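Local structure of techylectin-5A (Tachypleus tridentatus, 1JC9) at residues A[46-51]-A[134-139]; A[110-115]-A[122-127]; A[140-145]-A[256-261]; A[152-157]-A[177-182]. The protein agglutinates bacteria and human erythrocytes in horseshoe crab innate immunity by recognising acetyl groups on cell-surface substances. All blocks are in the same frame, centred on the assembly; numbering follows the deposited sequence.

Interaction 1. Residues A[46-51]-A[134-139]; sequences PTDCAD and TNQRNY
Asp48 OD2 is the tight point of this contact, shared by two residues that follow the end of helix 127-136. Tyr139 OH donates to the anti lone pair of Asp48 OD2 at 2.5 Å, and Arg137 NH2 makes a salt bridge with the same OD2 at 2.6 Å. The carboxylate oxygen lies at the edge of the tyrosine ring but over one face of the guanidinium, whose plane is turned 69° from that of the carboxylate. Asp48 can serve both sides because its CG sits between the backbone N and the carbonyl carbon (chi1 61°): the other oxygen, OD1, turns back and N-caps helix 49-54 through Asp51 N. Tyr139 OH also accepts from Gln136 NE2 at 2.9 Å, and the same amide nitrogen gives a nearly straight bond to Thr47 O. Toward the more exposed side the grip slackens. Arg137 NH1 reaches Thr47 OG1 at 3.1 Å, and Asp51 OD1 makes a longer salt bridge of 3.4 Å with Arg137 NH2. The contact thus pins helix 49-54, itself tied by the Cys49-Cys80 disulfide, to the turn between helix 127-136 and strand 139-146, with Pro261 of strand 250-261 packed against Asp48 and Arg137.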
loop_
_atom_site.group_PDB
_atom_site.type_symbol
_atom_site.label_atom_id
_atom_site.label_comp_id
_atom_site.label_asym_id
_atom_site.label_seq_id
_atom_site.Cartn_x
_atom_site.Cartn_y
_atom_site.Cartn_z
ATOM N N PRO A 46 0.128 17.672 -14.547
ATOM C CA PRO A 46 -0.629 16.539 -13.990
ATOM C C PRO A 46 -0.236 16.246 -12.538
ATOM O O PRO A 46 0.947 16.092 -12.231
ATOM C CB PRO A 46 -0.285 15.396 -14.941
ATOM C CG PRO A 46 1.114 15.748 -15.395
ATOM C CD PRO A 46 1.022 17.232 -15.634
ATOM N N THR A 47 -1.233 16.167 -11.653
ATOM C CA THR A 47 -0.999 15.926 -10.229
ATOM C C THR A 47 -0.994 14.456 -9.807
ATOM O O THR A 47 -0.590 14.129 -8.684
ATOM C CB THR A 47 -2.047 16.668 -9.367
ATOM O OG1 THR A 47 -3.349 16.107 -9.595
ATOM C CG2 THR A 47 -2.066 18.154 -9.722
ATOM N N ASP A 48 -1.458 13.580 -10.695
ATOM C CA ASP A 48 -1.497 12.145 -10.424
ATOM C C ASP A 48 -1.799 11.390 -11.713
ATOM O O ASP A 48 -1.878 11.987 -12.782
ATOM C CB ASP A 48 -2.557 11.811 -9.361
ATOM C CG ASP A 48 -3.964 12.202 -9.791
ATOM O OD1 ASP A 48 -4.231 12.215 -11.011
ATOM O OD2 ASP A 48 -4.807 12.482 -8.907
ATOM N N CYS A 49 -1.981 10.078 -11.618
ATOM C CA CYS A 49 -2.264 9.281 -12.803
ATOM C C CYS A 49 -3.639 9.519 -13.436
ATOM O O CYS A 49 -3.818 9.260 -14.625
ATOM C CB CYS A 49 -2.099 7.804 -12.481
ATOM S SG CYS A 49 -0.394 7.328 -12.075
ATOM N N ALA A 50 -4.612 9.987 -12.659
ATOM C CA ALA A 50 -5.935 10.262 -13.219
ATOM C C ALA A 50 -5.789 11.426 -14.200
ATOM O O ALA A 50 -6.386 11.418 -15.277
ATOM C CB ALA A 50 -6.922 10.627 -12.108
ATOM N N ASP A 51 -4.990 12.426 -13.817
ATOM C CA ASP A 51 -4.741 13.580 -14.673
ATOM C C ASP A 51 -4.016 13.127 -15.935
ATOM O O ASP A 51 -4.325 13.579 -17.040
ATOM C CB ASP A 51 -3.870 14.624 -13.962
ATOM C CG ASP A 51 -4.635 15.420 -12.924
ATOM O OD1 ASP A 51 -5.874 15.303 -12.870
ATOM O OD2 ASP A 51 -3.990 16.177 -12.170
ATOM N N THR A 134 -2.416 11.799 -1.008
ATOM C CA THR A 134 -3.742 11.603 -0.414
ATOM C C THR A 134 -4.385 12.839 0.190
ATOM O O THR A 134 -5.592 12.856 0.448
ATOM C CB THR A 134 -3.730 10.487 0.661
ATOM O OG1 THR A 134 -2.786 10.802 1.693
ATOM C CG2 THR A 134 -3.356 9.155 0.027
ATOM N N ASN A 135 -3.592 13.880 0.416
ATOM C CA ASN A 135 -4.127 15.108 0.986
ATOM C C ASN A 135 -4.426 16.201 -0.042
ATOM O O ASN A 135 -5.082 17.183 0.295
ATOM C CB ASN A 135 -3.176 15.648 2.062
ATOM C CG ASN A 135 -3.254 14.861 3.365
ATOM O OD1 ASN A 135 -3.813 15.331 4.355
ATOM N ND2 ASN A 135 -2.702 13.652 3.365
ATOM N N GLN A 136 -3.971 16.044 -1.288
ATOM C CA GLN A 136 -4.232 17.079 -2.297
ATOM C C GLN A 136 -5.690 17.068 -2.736
ATOM O O GLN A 136 -6.194 18.043 -3.296
ATOM C CB GLN A 136 -3.282 16.946 -3.502
ATOM C CG GLN A 136 -3.381 15.677 -4.317
ATOM C CD GLN A 136 -2.291 15.615 -5.381
ATOM O OE1 GLN A 136 -1.396 16.460 -5.408
ATOM N NE2 GLN A 136 -2.356 14.614 -6.249
ATOM N N ARG A 137 -6.361 15.951 -2.481
ATOM C CA ARG A 137 -7.786 15.813 -2.755
ATOM C C ARG A 137 -8.297 14.488 -2.227
ATOM O O ARG A 137 -7.544 13.748 -1.592
ATOM C CB ARG A 137 -8.121 15.998 -4.239
ATOM C CG ARG A 137 -7.481 15.081 -5.255
ATOM C CD ARG A 137 -8.219 15.354 -6.554
ATOM N NE ARG A 137 -7.680 14.709 -7.743
ATOM C CZ ARG A 137 -6.659 15.176 -8.456
ATOM N NH1 ARG A 137 -6.046 16.298 -8.093
ATOM N NH2 ARG A 137 -6.285 14.537 -9.562
ATOM N N ASN A 138 -9.569 14.187 -2.461
ATOM C CA ASN A 138 -10.145 12.954 -1.934
ATOM C C ASN A 138 -9.926 11.726 -2.813
ATOM O O ASN A 138 -10.346 11.682 -3.967
ATOM C CB ASN A 138 -11.636 13.163 -1.656
ATOM C CG ASN A 138 -12.223 12.070 -0.788
ATOM O OD1 ASN A 138 -11.556 11.538 0.098
ATOM N ND2 ASN A 138 -13.486 11.740 -1.025
ATOM N N TYR A 139 -9.266 10.723 -2.243
ATOM C CA TYR A 139 -8.962 9.488 -2.956
ATOM C C TYR A 139 -9.571 8.245 -2.337
ATOM O O TYR A 139 -9.912 8.218 -1.155
ATOM C CB TYR A 139 -7.446 9.245 -3.007
ATOM C CG TYR A 139 -6.664 10.176 -3.891
ATOM C CD1 TYR A 139 -6.259 11.430 -3.440
ATOM C CD2 TYR A 139 -6.332 9.803 -5.190
ATOM C CE1 TYR A 139 -5.539 12.291 -4.268
ATOM C CE2 TYR A 139 -5.621 10.650 -6.023
ATOM C CZ TYR A 139 -5.227 11.891 -5.560
ATOM O OH TYR A 139 -4.532 12.721 -6.401
#

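Interaction 2. Residues A[110-115]-A[122-127]; sequences KNYKLG and DFWLGN
Tyr112 and Trp124 meet in a T-shaped stack: the CD1-CE1 edge of the tyrosine points at a face of the indole's five-membered ring, with centroids 4.8 Å apart and planes at 65°. The closest carbons, CD1 of Tyr112 and CD1 of Trp124, are 3.5 Å apart. Beside the stack, Tyr112 O collects the polar contacts. Asn127 N donates to Tyr112 O at 2.9 Å, while Trp124 NE1 adds a weak bond to the same O at 3.3 Å and the CA-H of Gly126 a further contact. The indole N-H also leans weakly toward Asn127 OD1 and is therefore divided between two acceptors, of which Tyr112 O lies in the indole plane. CG of Trp124 is anti to the backbone N (chi1 176°), which carries the indole across to the helix.

Next to the stack the backbones come very close, with Gly115 CA only 3.5 Å from Gly126 CA; both glycines have positive phi, and with no side chains between them the main chains can touch. In the next shell, Tyr112 OH bonds to Phe105 O, and Phe116 and Phe192 pack against the tyrosine ring. Lys113 NZ pairs with Glu165 and Asp128, while Ile130 and Gln93 pack against Trp124. Within the fibrinogen C-terminal domain, the antiparallel pair of short strands 116-117 and 123-124 joins two helices, and the end of helix 109-114 abuts the Gly126 N-cap of helix 127-136.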
loop_
_atom_site.group_PDB
_atom_site.type_symbol
_atom_site.label_atom_id
_atom_site.label_comp_id
_atom_site.label_asym_id
_atom_site.label_seq_id
_atom_site.Cartn_x
_atom_site.Cartn_y
_atom_site.Cartn_z
ATOM N N LYS A 110 12.974 5.272 8.556
ATOM C CA LYS A 110 13.524 6.145 7.524
ATOM C C LYS A 110 13.223 5.657 6.107
ATOM O O LYS A 110 12.889 6.452 5.225
ATOM C CB LYS A 110 15.038 6.292 7.693
ATOM C CG LYS A 110 15.664 7.209 6.647
ATOM C CD LYS A 110 17.157 7.400 6.856
ATOM C CE LYS A 110 17.725 8.351 5.810
ATOM N NZ LYS A 110 19.179 8.592 6.006
ATOM N N ASN A 111 13.348 4.355 5.883
ATOM C CA ASN A 111 13.091 3.790 4.564
ATOM C C ASN A 111 11.621 3.898 4.176
ATOM O O ASN A 111 11.293 4.200 3.026
ATOM C CB ASN A 111 13.543 2.330 4.525
ATOM C CG ASN A 111 15.053 2.192 4.593
ATOM O OD1 ASN A 111 15.766 2.594 3.670
ATOM N ND2 ASN A 111 15.550 1.634 5.687
ATOM N N TYR A 112 10.735 3.651 5.134
ATOM C CA TYR A 112 9.309 3.742 4.862
ATOM C C TYR A 112 8.881 5.190 4.677
ATOM O O TYR A 112 7.917 5.479 3.968
ATOM C CB TYR A 112 8.517 3.071 5.984
ATOM C CG TYR A 112 8.281 1.606 5.707
ATOM C CD1 TYR A 112 7.293 1.206 4.810
ATOM C CD2 TYR A 112 9.086 0.625 6.284
ATOM C CE1 TYR A 112 7.109 -0.138 4.486
ATOM C CE2 TYR A 112 8.913 -0.731 5.964
ATOM C CZ TYR A 112 7.922 -1.100 5.062
ATOM O OH TYR A 112 7.749 -2.428 4.719
ATOM N N LYS A 113 9.612 6.098 5.311
ATOM C CA LYS A 113 9.329 7.524 5.209
ATOM C C LYS A 113 9.677 8.041 3.811
ATOM O O LYS A 113 8.891 8.765 3.191
ATOM C CB LYS A 113 10.144 8.286 6.265
ATOM C CG LYS A 113 10.255 9.792 6.032
ATOM C CD LYS A 113 11.204 10.415 7.045
ATOM C CE LYS A 113 11.504 11.879 6.726
ATOM N NZ LYS A 113 10.308 12.747 6.880
ATOM N N LEU A 114 10.850 7.653 3.315
ATOM C CA LEU A 114 11.320 8.098 2.007
ATOM C C LEU A 114 10.913 7.214 0.828
ATOM O O LEU A 114 10.877 7.682 -0.314
ATOM C CB LEU A 114 12.847 8.234 2.027
ATOM C CG LEU A 114 13.424 9.262 3.010
ATOM C CD1 LEU A 114 14.940 9.176 3.005
ATOM C CD2 LEU A 114 12.952 10.663 2.632
ATOM N N GLY A 115 10.614 5.946 1.098
ATOM C CA GLY A 115 10.236 5.041 0.029
ATOM C C GLY A 115 11.435 4.236 -0.436
ATOM O O GLY A 115 12.580 4.643 -0.233
ATOM N N ASP A 122 8.819 -4.427 -7.232
ATOM C CA ASP A 122 8.247 -4.318 -5.891
ATOM C C ASP A 122 8.778 -3.070 -5.189
ATOM O O ASP A 122 9.974 -2.781 -5.234
ATOM C CB ASP A 122 8.521 -5.590 -5.068
ATOM C CG ASP A 122 9.967 -6.068 -5.156
ATOM O OD1 ASP A 122 10.690 -5.681 -6.098
ATOM O OD2 ASP A 122 10.374 -6.862 -4.280
ATOM N N PHE A 123 7.882 -2.318 -4.550
ATOM C CA PHE A 123 8.286 -1.078 -3.894
ATOM C C PHE A 123 7.240 -0.534 -2.926
ATOM O O PHE A 123 6.127 -1.046 -2.833
ATOM C CB PHE A 123 8.527 0.002 -4.949
ATOM C CG PHE A 123 7.253 0.523 -5.569
ATOM C CD1 PHE A 123 6.516 -0.268 -6.451
ATOM C CD2 PHE A 123 6.752 1.775 -5.214
ATOM C CE1 PHE A 123 5.296 0.177 -6.967
ATOM C CE2 PHE A 123 5.531 2.232 -5.723
ATOM C CZ PHE A 123 4.802 1.433 -6.598
ATOM N N TRP A 124 7.636 0.521 -2.217
ATOM C CA TRP A 124 6.786 1.254 -1.287
ATOM C C TRP A 124 7.091 2.694 -1.675
ATOM O O TRP A 124 8.238 3.126 -1.587
ATOM C CB TRP A 124 7.187 1.011 0.170
ATOM C CG TRP A 124 6.368 1.839 1.134
ATOM C CD1 TRP A 124 6.767 2.967 1.796
ATOM C CD2 TRP A 124 5.006 1.607 1.521
ATOM N NE1 TRP A 124 5.735 3.450 2.575
ATOM C CE2 TRP A 124 4.645 2.633 2.423
ATOM C CE3 TRP A 124 4.055 0.630 1.193
ATOM C CZ2 TRP A 124 3.375 2.710 3.003
ATOM C CZ3 TRP A 124 2.790 0.708 1.772
ATOM C CH2 TRP A 124 2.465 1.742 2.667
ATOM N N LEU A 125 6.076 3.430 -2.116
ATOM C CA LEU A 125 6.279 4.800 -2.571
ATOM C C LEU A 125 6.922 5.754 -1.568
ATOM O O LEU A 125 7.716 6.606 -1.954
ATOM C CB LEU A 125 4.949 5.390 -3.060
ATOM C CG LEU A 125 5.047 6.706 -3.836
ATOM C CD1 LEU A 125 5.826 6.477 -5.133
ATOM C CD2 LEU A 125 3.652 7.230 -4.143
ATOM N N GLY A 126 6.582 5.622 -0.289
ATOM C CA GLY A 126 7.136 6.518 0.720
ATOM C C GLY A 126 6.005 7.236 1.429
ATOM O O GLY A 126 5.128 7.803 0.778
ATOM N N ASN A 127 6.012 7.227 2.758
ATOM C CA ASN A 127 4.931 7.859 3.505
ATOM C C ASN A 127 4.787 9.365 3.291
ATOM O O ASN A 127 3.662 9.871 3.238
ATOM C CB ASN A 127 5.052 7.527 4.997
ATOM C CG ASN A 127 4.870 6.039 5.276
ATOM O OD1 ASN A 127 4.226 5.325 4.502
ATOM N ND2 ASN A 127 5.421 5.568 6.389
#

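Interaction 3. Residues A[140-145]-A[256-261]; sequences MIRFDL and EMKIRP
A bend in Lys258, whose first torsion (chi1 57°) tucks CG in over its own main chain before a second turn at chi3 (71°), swings its NZ across to Asp144 on the neighbouring strand. Lys258 NZ meets Asp144 OD2 on its anti side at 2.8 Å and also holds Glu256 OE1 at 2.6 Å. Arg142, by contrast, runs extended from CG to NE and grips Asp144 side-on: NE and NH2 both reach OD1, each at 2.9 Å. The two carboxylates and two cations form one network on the face of the sheet that also carries Met140 and Arg260. Behind it, Ile141, Phe143, Met257 and Ile259 make an apolar face. Met257 CG lies 3.6 Å from Phe143 CE2, the two side chains running alongside each other. The Met257 sulfur makes an oblique Met-aromatic contact, and its CE touches Ile141 CD1. Antiparallel pairing joins the strands through six backbone hydrogen bonds, from Met140 with Arg260 to Asp144 with Glu256. Asp81 makes a further salt bridge to Lys258 NZ, and Arg94 one to Glu256. With Lys258 buried and three carboxylates around its NZ, the lysine is probably held protonated, and the opposite charges would be expected largely to offset one another on a face packed by Trp89.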
loop_
_atom_site.group_PDB
_atom_site.type_symbol
_atom_site.label_atom_id
_atom_site.label_comp_id
_atom_site.label_asym_id
_atom_site.label_seq_id
_atom_site.Cartn_x
_atom_site.Cartn_y
_atom_site.Cartn_z
ATOM N N MET A 140 -9.699 7.211 -3.160
ATOM C CA MET A 140 -10.167 5.917 -2.691
ATOM C C MET A 140 -8.961 5.022 -2.951
ATOM O O MET A 140 -8.166 5.299 -3.855
ATOM C CB MET A 140 -11.383 5.421 -3.485
ATOM C CG MET A 140 -11.164 5.228 -4.976
ATOM S SD MET A 140 -12.590 4.410 -5.752
ATOM C CE MET A 140 -13.914 5.503 -5.267
ATOM N N ILE A 141 -8.789 3.983 -2.148
ATOM C CA ILE A 141 -7.666 3.084 -2.350
ATOM C C ILE A 141 -8.195 1.729 -2.788
ATOM O O ILE A 141 -9.223 1.264 -2.305
ATOM C CB ILE A 141 -6.810 2.920 -1.059
ATOM C CG1 ILE A 141 -5.660 1.945 -1.322
ATOM C CG2 ILE A 141 -7.664 2.418 0.093
ATOM C CD1 ILE A 141 -4.659 1.857 -0.192
ATOM N N ARG A 142 -7.501 1.109 -3.733
ATOM C CA ARG A 142 -7.907 -0.203 -4.209
ATOM C C ARG A 142 -6.791 -1.214 -3.973
ATOM O O ARG A 142 -5.625 -0.928 -4.237
ATOM C CB ARG A 142 -8.247 -0.147 -5.705
ATOM C CG ARG A 142 -8.505 -1.517 -6.319
ATOM C CD ARG A 142 -8.984 -1.446 -7.776
ATOM N NE ARG A 142 -8.983 -2.784 -8.367
ATOM C CZ ARG A 142 -10.048 -3.387 -8.882
ATOM N NH1 ARG A 142 -11.225 -2.777 -8.894
ATOM N NH2 ARG A 142 -9.937 -4.614 -9.369
ATOM N N PHE A 143 -7.157 -2.383 -3.452
ATOM C CA PHE A 143 -6.201 -3.460 -3.218
ATOM C C PHE A 143 -6.462 -4.544 -4.260
ATOM O O PHE A 143 -7.583 -5.027 -4.380
ATOM C CB PHE A 143 -6.381 -4.102 -1.831
ATOM C CG PHE A 143 -5.985 -3.218 -0.675
ATOM C CD1 PHE A 143 -6.885 -2.301 -0.137
ATOM C CD2 PHE A 143 -4.720 -3.329 -0.104
ATOM C CE1 PHE A 143 -6.534 -1.511 0.957
ATOM C CE2 PHE A 143 -4.359 -2.543 0.988
ATOM C CZ PHE A 143 -5.268 -1.634 1.520
ATOM N N ASP A 144 -5.440 -4.909 -5.028
ATOM C CA ASP A 144 -5.583 -5.974 -6.007
ATOM C C ASP A 144 -4.739 -7.137 -5.505
ATOM O O ASP A 144 -3.523 -7.011 -5.354
ATOM C CB ASP A 144 -5.120 -5.516 -7.393
ATOM C CG ASP A 144 -6.176 -4.695 -8.110
ATOM O OD1 ASP A 144 -7.339 -5.141 -8.157
ATOM O OD2 ASP A 144 -5.854 -3.608 -8.629
ATOM N N LEU A 145 -5.394 -8.263 -5.243
ATOM C CA LEU A 145 -4.726 -9.448 -4.712
ATOM C C LEU A 145 -4.845 -10.655 -5.644
ATOM O O LEU A 145 -5.871 -10.854 -6.298
ATOM C CB LEU A 145 -5.343 -9.805 -3.356
ATOM C CG LEU A 145 -5.717 -8.619 -2.459
ATOM C CD1 LEU A 145 -6.623 -9.096 -1.334
ATOM C CD2 LEU A 145 -4.452 -7.969 -1.901
ATOM N N GLU A 256 -1.041 -5.326 -4.959
ATOM C CA GLU A 256 -0.808 -3.935 -5.329
ATOM C C GLU A 256 -1.796 -3.049 -4.596
ATOM O O GLU A 256 -2.952 -3.424 -4.403
ATOM C CB GLU A 256 -1.005 -3.696 -6.831
ATOM C CG GLU A 256 -0.038 -4.394 -7.764
ATOM C CD GLU A 256 -0.214 -3.931 -9.201
ATOM O OE1 GLU A 256 -1.332 -3.498 -9.554
ATOM O OE2 GLU A 256 0.758 -4.004 -9.981
ATOM N N MET A 257 -1.325 -1.877 -4.186
ATOM C CA MET A 257 -2.155 -0.886 -3.519
ATOM C C MET A 257 -2.089 0.310 -4.465
ATOM O O MET A 257 -1.005 0.716 -4.881
ATOM C CB MET A 257 -1.575 -0.544 -2.146
ATOM C CG MET A 257 -1.647 -1.713 -1.161
ATOM S SD MET A 257 -0.651 -1.477 0.325
ATOM C CE MET A 257 -1.489 -0.074 1.072
ATOM N N LYS A 258 -3.246 0.856 -4.827
ATOM C CA LYS A 258 -3.289 1.976 -5.760
ATOM C C LYS A 258 -4.434 2.926 -5.436
ATOM O O LYS A 258 -5.478 2.504 -4.925
ATOM C CB LYS A 258 -3.439 1.433 -7.183
ATOM C CG LYS A 258 -4.677 0.552 -7.362
ATOM C CD LYS A 258 -4.642 -0.270 -8.649
ATOM C CE LYS A 258 -3.615 -1.382 -8.562
ATOM N NZ LYS A 258 -3.676 -2.291 -9.739
ATOM N N ILE A 259 -4.243 4.208 -5.746
ATOM C CA ILE A 259 -5.263 5.209 -5.466
ATOM C C ILE A 259 -5.770 5.943 -6.706
ATOM O O ILE A 259 -5.072 6.043 -7.715
ATOM C CB ILE A 259 -4.748 6.224 -4.398
ATOM C CG1 ILE A 259 -3.419 6.853 -4.819
ATOM C CG2 ILE A 259 -4.501 5.499 -3.082
ATOM C CD1 ILE A 259 -3.522 7.855 -5.919
ATOM N N ARG A 260 -7.003 6.434 -6.626
ATOM C CA ARG A 260 -7.643 7.170 -7.720
ATOM C C ARG A 260 -8.652 8.119 -7.087
ATOM O O ARG A 260 -9.298 7.770 -6.101
ATOM C CB ARG A 260 -8.368 6.205 -8.666
ATOM C CG ARG A 260 -8.964 6.863 -9.903
ATOM C CD ARG A 260 -9.423 5.832 -10.930
ATOM N NE ARG A 260 -10.669 5.167 -10.560
ATOM C CZ ARG A 260 -11.242 4.212 -11.291
ATOM N NH1 ARG A 260 -10.677 3.813 -12.424
ATOM N NH2 ARG A 260 -12.383 3.662 -10.896
ATOM N N PRO A 261 -8.805 9.331 -7.642
ATOM C CA PRO A 261 -9.763 10.277 -7.063
ATOM C C PRO A 261 -11.181 9.713 -7.013
ATOM O O PRO A 261 -11.612 9.012 -7.928
ATOM C CB PRO A 261 -9.659 11.491 -7.989
ATOM C CG PRO A 261 -8.258 11.411 -8.503
ATOM C CD PRO A 261 -8.105 9.931 -8.790
#

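Interaction 4. Residues A[152-157]-A[177-182]; sequences TRYAIY and SGDAGN
Tyr154 O receives two backbone N-H groups, from Asp179 N at 3.1 Å and more weakly from Ala180 N, where the 177-182 segment leaves its strand and turns beside strand 152-162. Before this turn the two segments pair as antiparallel beta strands at an edge of the sheet in the fibrinogen C-terminal domain, with Ile156 and Ser177 joined by two backbone bonds. Within the turn, the Asp179 side chain takes over from the main chain: a chi1 of 57° folds the carboxylate back, bringing Asp179 OD1 to Tyr154 N at 3.0 Å, nearly straight at 166°. Gly178, at positive phi, sets its CA over a face of the Tyr154 ring, 4.1 Å from the centroid, in a CH-pi contact. Arg153 bends at chi2 and runs past Asp179, where a water accepts from NE and donates to Asp179 O; its NH1 also pairs with Asp151. On the inner side, Ala155 and Ala180 touch through their CB atoms near Trp242. The segment then leads toward Arg186, implicated in ligand binding, whose side chain is about 7 Å from that of Asn182. Here Tyr157 OH donates to Asn182 OD1 at 2.5 Å, with that oxygen at the edge of the tyrosine ring.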
loop_
_atom_site.group_PDB
_atom_site.type_symbol
_atom_site.label_atom_id
_atom_site.label_comp_id
_atom_site.label_asym_id
_atom_site.label_seq_id
_atom_site.Cartn_x
_atom_site.Cartn_y
_atom_site.Cartn_z
ATOM N N THR A 152 -8.068 -14.062 -8.411
ATOM C CA THR A 152 -7.945 -12.704 -7.887
ATOM C C THR A 152 -9.138 -12.187 -7.094
ATOM O O THR A 152 -10.264 -12.651 -7.253
ATOM C CB THR A 152 -7.688 -11.698 -9.022
ATOM O OG1 THR A 152 -8.835 -11.646 -9.878
ATOM C CG2 THR A 152 -6.481 -12.109 -9.843
ATOM N N ARG A 153 -8.864 -11.208 -6.238
ATOM C CA ARG A 153 -9.878 -10.559 -5.413
ATOM C C ARG A 153 -9.439 -9.104 -5.281
ATOM O O ARG A 153 -8.274 -8.785 -5.504
ATOM C CB ARG A 153 -9.944 -11.202 -4.025
ATOM C CG ARG A 153 -10.435 -12.646 -4.008
ATOM C CD ARG A 153 -11.934 -12.756 -4.293
ATOM N NE ARG A 153 -12.425 -14.111 -4.042
ATOM C CZ ARG A 153 -12.176 -15.161 -4.821
ATOM N NH1 ARG A 153 -11.444 -15.025 -5.921
ATOM N NH2 ARG A 153 -12.640 -16.359 -4.484
ATOM N N TYR A 154 -10.369 -8.220 -4.939
ATOM C CA TYR A 154 -10.038 -6.813 -4.772
ATOM C C TYR A 154 -10.869 -6.245 -3.634
ATOM O O TYR A 154 -11.885 -6.826 -3.238
ATOM C CB TYR A 154 -10.321 -6.019 -6.060
ATOM C CG TYR A 154 -11.793 -5.793 -6.324
ATOM C CD1 TYR A 154 -12.613 -6.832 -6.757
ATOM C CD2 TYR A 154 -12.383 -4.555 -6.071
ATOM C CE1 TYR A 154 -13.991 -6.647 -6.926
ATOM C CE2 TYR A 154 -13.759 -4.359 -6.233
ATOM C CZ TYR A 154 -14.555 -5.411 -6.659
ATOM O OH TYR A 154 -15.916 -5.229 -6.802
ATOM N N ALA A 155 -10.421 -5.113 -3.101
ATOM C CA ALA A 155 -11.116 -4.428 -2.021
ATOM C C ALA A 155 -10.931 -2.943 -2.277
ATOM O O ALA A 155 -9.849 -2.500 -2.667
ATOM C CB ALA A 155 -10.517 -4.808 -0.679
ATOM N N ILE A 156 -11.996 -2.184 -2.074
ATOM C CA ILE A 156 -11.970 -0.747 -2.276
ATOM C C ILE A 156 -12.352 -0.083 -0.962
ATOM O O ILE A 156 -13.246 -0.558 -0.266
ATOM C CB ILE A 156 -13.017 -0.303 -3.335
ATOM C CG1 ILE A 156 -12.803 -1.052 -4.654
ATOM C CG2 ILE A 156 -12.937 1.208 -3.547
ATOM C CD1 ILE A 156 -11.576 -0.638 -5.407
ATOM N N TYR A 157 -11.661 0.999 -0.620
ATOM C CA TYR A 157 -11.973 1.757 0.583
ATOM C C TYR A 157 -12.026 3.221 0.174
ATOM O O TYR A 157 -11.069 3.747 -0.408
ATOM C CB TYR A 157 -10.900 1.586 1.665
ATOM C CG TYR A 157 -10.855 0.211 2.268
ATOM C CD1 TYR A 157 -10.140 -0.814 1.657
ATOM C CD2 TYR A 157 -11.565 -0.080 3.433
ATOM C CE1 TYR A 157 -10.133 -2.099 2.187
ATOM C CE2 TYR A 157 -11.569 -1.364 3.971
ATOM C CZ TYR A 157 -10.852 -2.368 3.343
ATOM O OH TYR A 157 -10.855 -3.642 3.865
ATOM N N SER A 177 -15.905 -2.065 0.067
ATOM C CA SER A 177 -16.703 -2.686 -0.977
ATOM C C SER A 177 -15.718 -3.565 -1.737
ATOM O O SER A 177 -14.525 -3.259 -1.784
ATOM C CB SER A 177 -17.345 -1.636 -1.897
ATOM O OG SER A 177 -16.390 -1.005 -2.722
ATOM N N GLY A 178 -16.204 -4.670 -2.296
ATOM C CA GLY A 178 -15.335 -5.573 -3.027
ATOM C C GLY A 178 -15.611 -7.021 -2.656
ATOM O O GLY A 178 -16.610 -7.310 -2.000
ATOM N N ASP A 179 -14.727 -7.930 -3.057
ATOM C CA ASP A 179 -14.917 -9.348 -2.759
ATOM C C ASP A 179 -13.744 -10.032 -2.060
ATOM O O ASP A 179 -13.738 -11.251 -1.915
ATOM C CB ASP A 179 -15.249 -10.117 -4.044
ATOM C CG ASP A 179 -14.184 -9.961 -5.112
ATOM O OD1 ASP A 179 -13.056 -9.532 -4.782
ATOM O OD2 ASP A 179 -14.472 -10.277 -6.286
ATOM N N ALA A 180 -12.755 -9.265 -1.619
ATOM C CA ALA A 180 -11.602 -9.860 -0.948
ATOM C C ALA A 180 -11.853 -10.073 0.537
ATOM O O ALA A 180 -11.171 -10.868 1.181
ATOM C CB ALA A 180 -10.376 -8.973 -1.132
ATOM N N GLY A 181 -12.846 -9.369 1.071
ATOM C CA GLY A 181 -13.137 -9.451 2.490
ATOM C C GLY A 181 -12.535 -8.201 3.112
ATOM O O GLY A 181 -11.484 -7.729 2.673
ATOM N N ASN A 182 -13.186 -7.661 4.133
ATOM C CA ASN A 182 -12.718 -6.442 4.780
ATOM C C ASN A 182 -11.628 -6.682 5.823
ATOM O O ASN A 182 -11.909 -6.716 7.018
ATOM C CB ASN A 182 -13.909 -5.739 5.431
ATOM C CG ASN A 182 -13.559 -4.371 5.970
ATOM O OD1 ASN A 182 -12.427 -3.906 5.836
ATOM N ND2 ASN A 182 -14.535 -3.713 6.583
HETATM O O HOH W 1 -13.639 -14.272 -1.720
#

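Overall arrangement
All four contacts lie in the single fibrinogen C-terminal domain. Interactions 3 and 4 are neighbours, with centres 10 Å apart: strand 139-146 pairs with 250-261 on one flank and 152-162 on the other, and, along the chain, interaction 4 is nested in the loop that interaction 3 closes. Interaction 1 touches interaction 3 where Arg137 and Tyr139 pack on Ile259 to Pro261. Interaction 2, nested along the chain inside interaction 1, reaches the same sheet through strand 123-124 and leads into helix 127-136. The centres of interactions 2 and 4 are 24 Å apart, on opposite sides of the chain's centre. The sheet thus links the region packed against helix 49-54 with the segment leading toward the N-acetyl sugar pocket.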